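Local coordinates for protein antitoxin HipB (Escherichia coli, PDB 4Z5H) that neutralizes the toxin HipA as its cognate antitoxin and, as a homodimer, bends and binds operator DNA to repress the hipBA operon, at residues W24-L29 with N42-P47. The protein carries 1 engineered substitution. Sequence-based numbering, arbitrary orientation.
Sequences WTQAEL and NFENNP. Engineered in segment 24-29: Ala-27 (natural residue Ser). With nucleotides of chain B; nucleotides of chain C.
The amide nitrogen of Gln-26 is gripped from two directions: NE2 donates to OE1 of Glu-44 at 3.0 Å and to the phosphate oxygen OP2 of DA3 of chain B at 2.9 Å. Both protons of the amide are thus spent on anions, one from the protein and one from the DNA backbone. The bond to Glu-44 is bent, 140° at the hydrogen, with OE1 tilted from the amide plane; on the acceptor side NE2 comes from above the carboxylate, whose plane is turned 82° from that of the amide. Both side chains leave their helices with CG anti to the carbonyl carbon and then run out extended, each reaching toward the other helix to bridge CA atoms 9.7 Å apart. Further bonds fix the two ends: OE1 of Gln-26 accepts from Gln-37, and the carboxylate of Glu-44 makes a salt bridge through OE2 with Arg-19, a pairing that would favour its ionised form. A second phosphate is held at the start of helix 26-33, where the backbone N of Gln-26 meets OP2 of DT2 of chain B at 2.9 Å. That turn is closed by a capping box: Glu-28 N donates to OG1 of Thr-25, and Thr-25 N to OE1 of Glu-28. Asn-45 adds a weak bond from ND2 to the DA3 phosphate. This is the helix-turn-helix of a Cro/C1-type repressor: the start of helix 26-33 takes the DT2 phosphate, both helices together take that of DA3, and Leu-29 packs on Ile-40 of helix 37-45, Arg-19 of helix 8-21 and Ser-61 of helix 52-61.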
ATOM      1  N   TRP A  24      -5.580  20.481   1.838  1.00 20.55           N
ATOM      2  CA  TRP A  24      -5.734  20.169   0.432  1.00 17.62           C
ATOM      3  C   TRP A  24      -7.113  19.596   0.117  1.00 17.67           C
ATOM      4  O   TRP A  24      -7.674  18.863   0.891  1.00 15.44           O
ATOM      5  CB  TRP A  24      -4.630  19.226  -0.056  1.00 17.54           C
ATOM      6  CG  TRP A  24      -3.242  19.780   0.048  1.00 21.85           C
ATOM      7  CD1 TRP A  24      -2.844  21.036  -0.258  1.00 25.92           C
ATOM      8  CD2 TRP A  24      -2.079  19.092   0.492  1.00 19.89           C
ATOM      9  NE1 TRP A  24      -1.516  21.177  -0.038  1.00 27.00           N
ATOM     10  CE2 TRP A  24      -1.016  19.997   0.431  1.00 26.46           C
ATOM     11  CE3 TRP A  24      -1.829  17.796   0.938  1.00 20.11           C
ATOM     12  CZ2 TRP A  24       0.278  19.646   0.791  1.00 23.54           C
ATOM     13  CZ3 TRP A  24      -0.563  17.456   1.299  1.00 19.69           C
ATOM     14  CH2 TRP A  24       0.480  18.371   1.223  1.00 23.91           C
ATOM     15  N   THR A  25      -7.652  19.988  -1.016  1.00 13.03           N
ATOM     16  CA  THR A  25      -8.865  19.394  -1.523  1.00 13.82           C
ATOM     17  C   THR A  25      -8.580  18.113  -2.299  1.00 15.05           C
ATOM     18  O   THR A  25      -7.503  17.932  -2.822  1.00 14.49           O
ATOM     19  CB  THR A  25      -9.653  20.357  -2.426  1.00 15.80           C
ATOM     20  OG1 THR A  25      -8.907  20.612  -3.599  1.00 14.12           O
ATOM     21  CG2 THR A  25      -9.955  21.654  -1.705  1.00 16.52           C
ATOM     22  N   GLN A  26      -9.587  17.267  -2.391  1.00 12.60           N
ATOM     23  CA  GLN A  26      -9.511  16.080  -3.182  1.00 12.46           C
ATOM     24  C   GLN A  26      -9.285  16.512  -4.628  1.00 18.87           C
ATOM     25  O   GLN A  26      -8.450  15.966  -5.302  1.00 14.98           O
ATOM     26  CB  GLN A  26     -10.786  15.253  -3.061  1.00 14.47           C
ATOM     27  CG  GLN A  26     -11.084  14.668  -1.684  1.00 12.63           C
ATOM     28  CD  GLN A  26     -12.277  13.735  -1.700  1.00 13.90           C
ATOM     29  OE1 GLN A  26     -12.956  13.631  -2.679  1.00 13.13           O
ATOM     30  NE2 GLN A  26     -12.504  13.049  -0.617  1.00 10.96           N
ATOM     31  N   ALA A  27      -9.999  17.538  -5.071  1.00 15.56           N
ATOM     32  CA  ALA A  27      -9.907  17.984  -6.446  1.00 15.54           C
ATOM     33  C   ALA A  27      -8.509  18.449  -6.837  1.00 16.57           C
ATOM     34  O   ALA A  27      -8.021  18.086  -7.878  1.00 19.54           O
ATOM     35  CB  ALA A  27     -10.921  19.074  -6.720  1.00 17.82           C
ATOM     36  N   GLU A  28      -7.870  19.226  -5.983  1.00 15.02           N
ATOM     37  CA  GLU A  28      -6.508  19.646  -6.242  1.00 19.62           C
ATOM     38  C   GLU A  28      -5.471  18.520  -6.275  1.00 22.51           C
ATOM     39  O   GLU A  28      -4.600  18.542  -7.109  1.00 22.17           O
ATOM     40  CB  GLU A  28      -6.062  20.821  -5.370  1.00 22.80           C
ATOM     41  CG  GLU A  28      -5.810  20.520  -3.922  1.00 20.22           C
ATOM     42  CD  GLU A  28      -5.413  21.751  -3.133  1.00 25.72           C
ATOM     43  OE1 GLU A  28      -6.074  22.060  -2.149  1.00 25.56           O
ATOM     44  OE2 GLU A  28      -4.437  22.404  -3.494  1.00 30.83           O
ATOM     45  N   LEU A  29      -5.564  17.552  -5.381  1.00 16.27           N
ATOM     46  CA  LEU A  29      -4.676  16.410  -5.456  1.00 17.32           C
ATOM     47  C   LEU A  29      -4.899  15.612  -6.747  1.00 19.96           C
ATOM     48  O   LEU A  29      -3.964  15.278  -7.449  1.00 19.18           O
ATOM     49  CB  LEU A  29      -4.841  15.511  -4.235  1.00 15.03           C
ATOM     50  CG  LEU A  29      -4.661  16.152  -2.862  1.00 16.41           C
ATOM     51  CD1 LEU A  29      -4.740  15.123  -1.756  1.00 15.81           C
ATOM     52  CD2 LEU A  29      -3.359  16.898  -2.787  1.00 19.43           C
ATOM     53  N   ASN A  42     -13.368   7.631  -3.356  1.00 11.92           N
ATOM     54  CA  ASN A  42     -13.517   6.200  -3.180  1.00 14.40           C
ATOM     55  C   ASN A  42     -12.399   5.623  -2.308  1.00 12.83           C
ATOM     56  O   ASN A  42     -12.666   4.787  -1.496  1.00 12.95           O
ATOM     57  CB  ASN A  42     -13.626   5.443  -4.504  1.00 17.68           C
ATOM     58  CG  ASN A  42     -13.926   3.959  -4.316  1.00 21.35           C
ATOM     59  OD1 ASN A  42     -15.046   3.573  -4.070  1.00 25.00           O
ATOM     60  ND2 ASN A  42     -12.909   3.138  -4.410  1.00 20.17           N
ATOM     61  N   PHE A  43     -11.169   6.098  -2.481  1.00 11.08           N
ATOM     62  CA  PHE A  43     -10.062   5.616  -1.682  1.00 11.82           C
ATOM     63  C   PHE A  43     -10.268   5.935  -0.201  1.00 12.61           C
ATOM     64  O   PHE A  43     -10.117   5.079   0.622  1.00 12.51           O
ATOM     65  CB  PHE A  43      -8.731   6.217  -2.157  1.00 10.25           C
ATOM     66  CG  PHE A  43      -7.597   6.080  -1.166  1.00 12.74           C
ATOM     67  CD1 PHE A  43      -7.049   4.848  -0.883  1.00 14.24           C
ATOM     68  CD2 PHE A  43      -7.123   7.173  -0.486  1.00 11.22           C
ATOM     69  CE1 PHE A  43      -6.022   4.731   0.036  1.00 17.76           C
ATOM     70  CE2 PHE A  43      -6.095   7.068   0.420  1.00 12.08           C
ATOM     71  CZ  PHE A  43      -5.540   5.847   0.686  1.00 12.05           C
ATOM     72  N   GLU A  44     -10.610   7.177   0.097  1.00 12.54           N
ATOM     73  CA  GLU A  44     -10.770   7.625   1.470  1.00 13.65           C
ATOM     74  C   GLU A  44     -11.898   6.871   2.192  1.00 13.18           C
ATOM     75  O   GLU A  44     -11.780   6.542   3.336  1.00 13.29           O
ATOM     76  CB  GLU A  44     -10.941   9.145   1.536  1.00 11.75           C
ATOM     77  CG  GLU A  44      -9.675   9.908   1.174  1.00 11.80           C
ATOM     78  CD  GLU A  44      -9.741  11.409   1.442  1.00 16.39           C
ATOM     79  OE1 GLU A  44     -10.827  11.937   1.672  1.00 13.50           O
ATOM     80  OE2 GLU A  44      -8.689  12.039   1.430  1.00 11.45           O
ATOM     81  N   ASN A  45     -12.981   6.613   1.489  1.00 11.65           N
ATOM     82  CA  ASN A  45     -14.144   5.989   2.081  1.00 16.12           C
ATOM     83  C   ASN A  45     -14.302   4.491   1.904  1.00 16.26           C
ATOM     84  O   ASN A  45     -14.875   3.837   2.726  1.00 18.09           O
ATOM     85  CB  ASN A  45     -15.399   6.730   1.641  1.00 16.67           C
ATOM     86  CG  ASN A  45     -15.368   8.161   2.078  1.00 20.81           C
ATOM     87  OD1 ASN A  45     -15.446   8.439   3.254  1.00 20.09           O
ATOM     88  ND2 ASN A  45     -15.187   9.063   1.142  1.00 16.77           N
ATOM     89  N   ASN A  46     -13.798   3.983   0.805  1.00 13.36           N
ATOM     90  CA  ASN A  46     -13.973   2.612   0.452  1.00 15.70           C
ATOM     91  C   ASN A  46     -12.647   2.002  -0.051  1.00 15.30           C
ATOM     92  O   ASN A  46     -12.581   1.525  -1.155  1.00 14.11           O
ATOM     93  CB  ASN A  46     -15.046   2.574  -0.622  1.00 19.73           C
ATOM     94  CG  ASN A  46     -15.562   1.193  -0.887  1.00 29.06           C
ATOM     95  OD1 ASN A  46     -15.671   0.387   0.010  1.00 33.78           O
ATOM     96  ND2 ASN A  46     -15.876   0.915  -2.130  1.00 31.03           N
ATOM     97  N   PRO A  47     -11.616   2.020   0.786  1.00 13.65           N
ATOM     98  CA  PRO A  47     -10.247   1.697   0.347  1.00 13.05           C
ATOM     99  C   PRO A  47      -9.911   0.238  -0.026  1.00 13.75           C
ATOM    100  O   PRO A  47      -8.932   0.009  -0.690  1.00 13.87           O
ATOM    101  CB  PRO A  47      -9.391   2.131   1.521  1.00 11.53           C
ATOM    102  CG  PRO A  47     -10.271   1.982   2.681  1.00 12.54           C
ATOM    103  CD  PRO A  47     -11.639   2.357   2.212  1.00 12.17           C
TER
ATOM    104  P    DT B   2     -12.872  18.333   0.080  1.00 13.45           P
ATOM    105  OP1  DT B   2     -12.336  18.091   1.395  1.00 13.92           O
ATOM    106  OP2  DT B   2     -12.002  18.257  -1.070  1.00 13.95           O
ATOM    107  O5'  DT B   2     -14.067  17.338  -0.198  1.00 14.60           O
ATOM    108  C5'  DT B   2     -15.160  17.216   0.710  1.00 16.12           C
ATOM    109  C4'  DT B   2     -16.212  16.287   0.151  1.00 14.66           C
ATOM    110  O4'  DT B   2     -16.934  16.934  -0.921  1.00 16.74           O
ATOM    111  C3'  DT B   2     -15.698  14.961  -0.418  1.00 14.82           C
ATOM    112  O3'  DT B   2     -16.618  13.948  -0.035  1.00 17.11           O
ATOM    113  C2'  DT B   2     -15.831  15.153  -1.914  1.00 14.73           C
ATOM    114  C1'  DT B   2     -17.081  16.013  -1.974  1.00 16.95           C
ATOM    115  N1   DT B   2     -17.313  16.765  -3.216  1.00 16.56           N
ATOM    116  C2   DT B   2     -18.613  17.008  -3.599  1.00 15.64           C
ATOM    117  O2   DT B   2     -19.576  16.638  -2.960  1.00 13.61           O
ATOM    118  N3   DT B   2     -18.741  17.695  -4.776  1.00 13.66           N
ATOM    119  C4   DT B   2     -17.726  18.162  -5.583  1.00 16.57           C
ATOM    120  O4   DT B   2     -17.997  18.768  -6.606  1.00 16.17           O
ATOM    121  C5   DT B   2     -16.390  17.855  -5.133  1.00 13.63           C
ATOM    122  C7   DT B   2     -15.224  18.326  -5.943  1.00 13.29           C
ATOM    123  C6   DT B   2     -16.252  17.189  -3.982  1.00 16.20           C
ATOM    124  P    DA B   3     -16.154  12.586   0.574  1.00 13.92           P
ATOM    125  OP1  DA B   3     -15.769  12.813   1.939  1.00 14.59           O
ATOM    126  OP2  DA B   3     -15.207  11.972  -0.338  1.00 14.57           O
ATOM    127  O5'  DA B   3     -17.493  11.752   0.542  1.00 12.48           O
ATOM    128  C5'  DA B   3     -18.680  12.256   1.173  1.00 17.18           C
ATOM    129  C4'  DA B   3     -19.906  12.017   0.323  1.00 16.11           C
ATOM    130  O4'  DA B   3     -19.895  12.862  -0.848  1.00 15.93           O
ATOM    131  C3'  DA B   3     -20.109  10.588  -0.180  1.00 17.28           C
ATOM    132  O3'  DA B   3     -21.481  10.268   0.017  1.00 19.79           O
ATOM    133  C2'  DA B   3     -19.735  10.674  -1.645  1.00 18.50           C
ATOM    134  C1'  DA B   3     -20.128  12.094  -2.001  1.00 16.16           C
ATOM    135  N9   DA B   3     -19.368  12.694  -3.090  1.00 16.66           N
ATOM    136  C8   DA B   3     -18.015  12.658  -3.289  1.00 15.80           C
ATOM    137  N7   DA B   3     -17.621  13.302  -4.358  1.00 18.51           N
ATOM    138  C5   DA B   3     -18.794  13.816  -4.888  1.00 17.45           C
ATOM    139  C6   DA B   3     -19.057  14.600  -6.026  1.00 18.61           C
ATOM    140  N6   DA B   3     -18.119  15.022  -6.871  1.00 13.74           N
ATOM    141  N1   DA B   3     -20.341  14.924  -6.277  1.00 17.71           N
ATOM    142  C2   DA B   3     -21.284  14.503  -5.433  1.00 17.04           C
ATOM    143  N3   DA B   3     -21.165  13.753  -4.344  1.00 17.30           N
ATOM    144  C4   DA B   3     -19.878  13.445  -4.120  1.00 17.73           C
TER
ATOM    145  P    DA C  12     -14.710  -0.651  -5.978  1.00 28.90           P
ATOM    146  OP1  DA C  12     -14.134  -0.257  -4.693  1.00 38.24           O
ATOM    147  OP2  DA C  12     -15.934  -0.010  -6.459  1.00 30.86           O
ATOM    148  O5'  DA C  12     -13.561  -0.464  -7.052  1.00 30.17           O
ATOM    149  C5'  DA C  12     -12.431  -1.344  -7.076  1.00 26.10           C
ATOM    150  C4'  DA C  12     -11.374  -0.798  -8.004  1.00 22.72           C
ATOM    151  O4'  DA C  12     -11.763  -1.045  -9.367  1.00 23.64           O
ATOM    152  C3'  DA C  12     -11.169   0.707  -7.912  1.00 21.92           C
ATOM    153  O3'  DA C  12      -9.842   1.023  -8.300  1.00 18.56           O
ATOM    154  C2'  DA C  12     -12.158   1.245  -8.927  1.00 20.75           C
ATOM    155  C1'  DA C  12     -12.195   0.154  -9.987  1.00 26.77           C
ATOM    156  N9   DA C  12     -13.521  -0.098 -10.535  1.00 27.88           N
ATOM    157  C8   DA C  12     -14.727  -0.107  -9.882  1.00 30.48           C
ATOM    158  N7   DA C  12     -15.742  -0.411 -10.649  1.00 28.59           N
ATOM    159  C5   DA C  12     -15.164  -0.630 -11.891  1.00 27.45           C
ATOM    160  C6   DA C  12     -15.705  -0.989 -13.132  1.00 27.14           C
ATOM    161  N6   DA C  12     -17.005  -1.201 -13.338  1.00 26.60           N
ATOM    162  N1   DA C  12     -14.854  -1.122 -14.171  1.00 30.54           N
ATOM    163  C2   DA C  12     -13.550  -0.920 -13.960  1.00 30.30           C
ATOM    164  N3   DA C  12     -12.921  -0.580 -12.841  1.00 21.60           N
ATOM    165  C4   DA C  12     -13.796  -0.450 -11.831  1.00 27.79           C
TER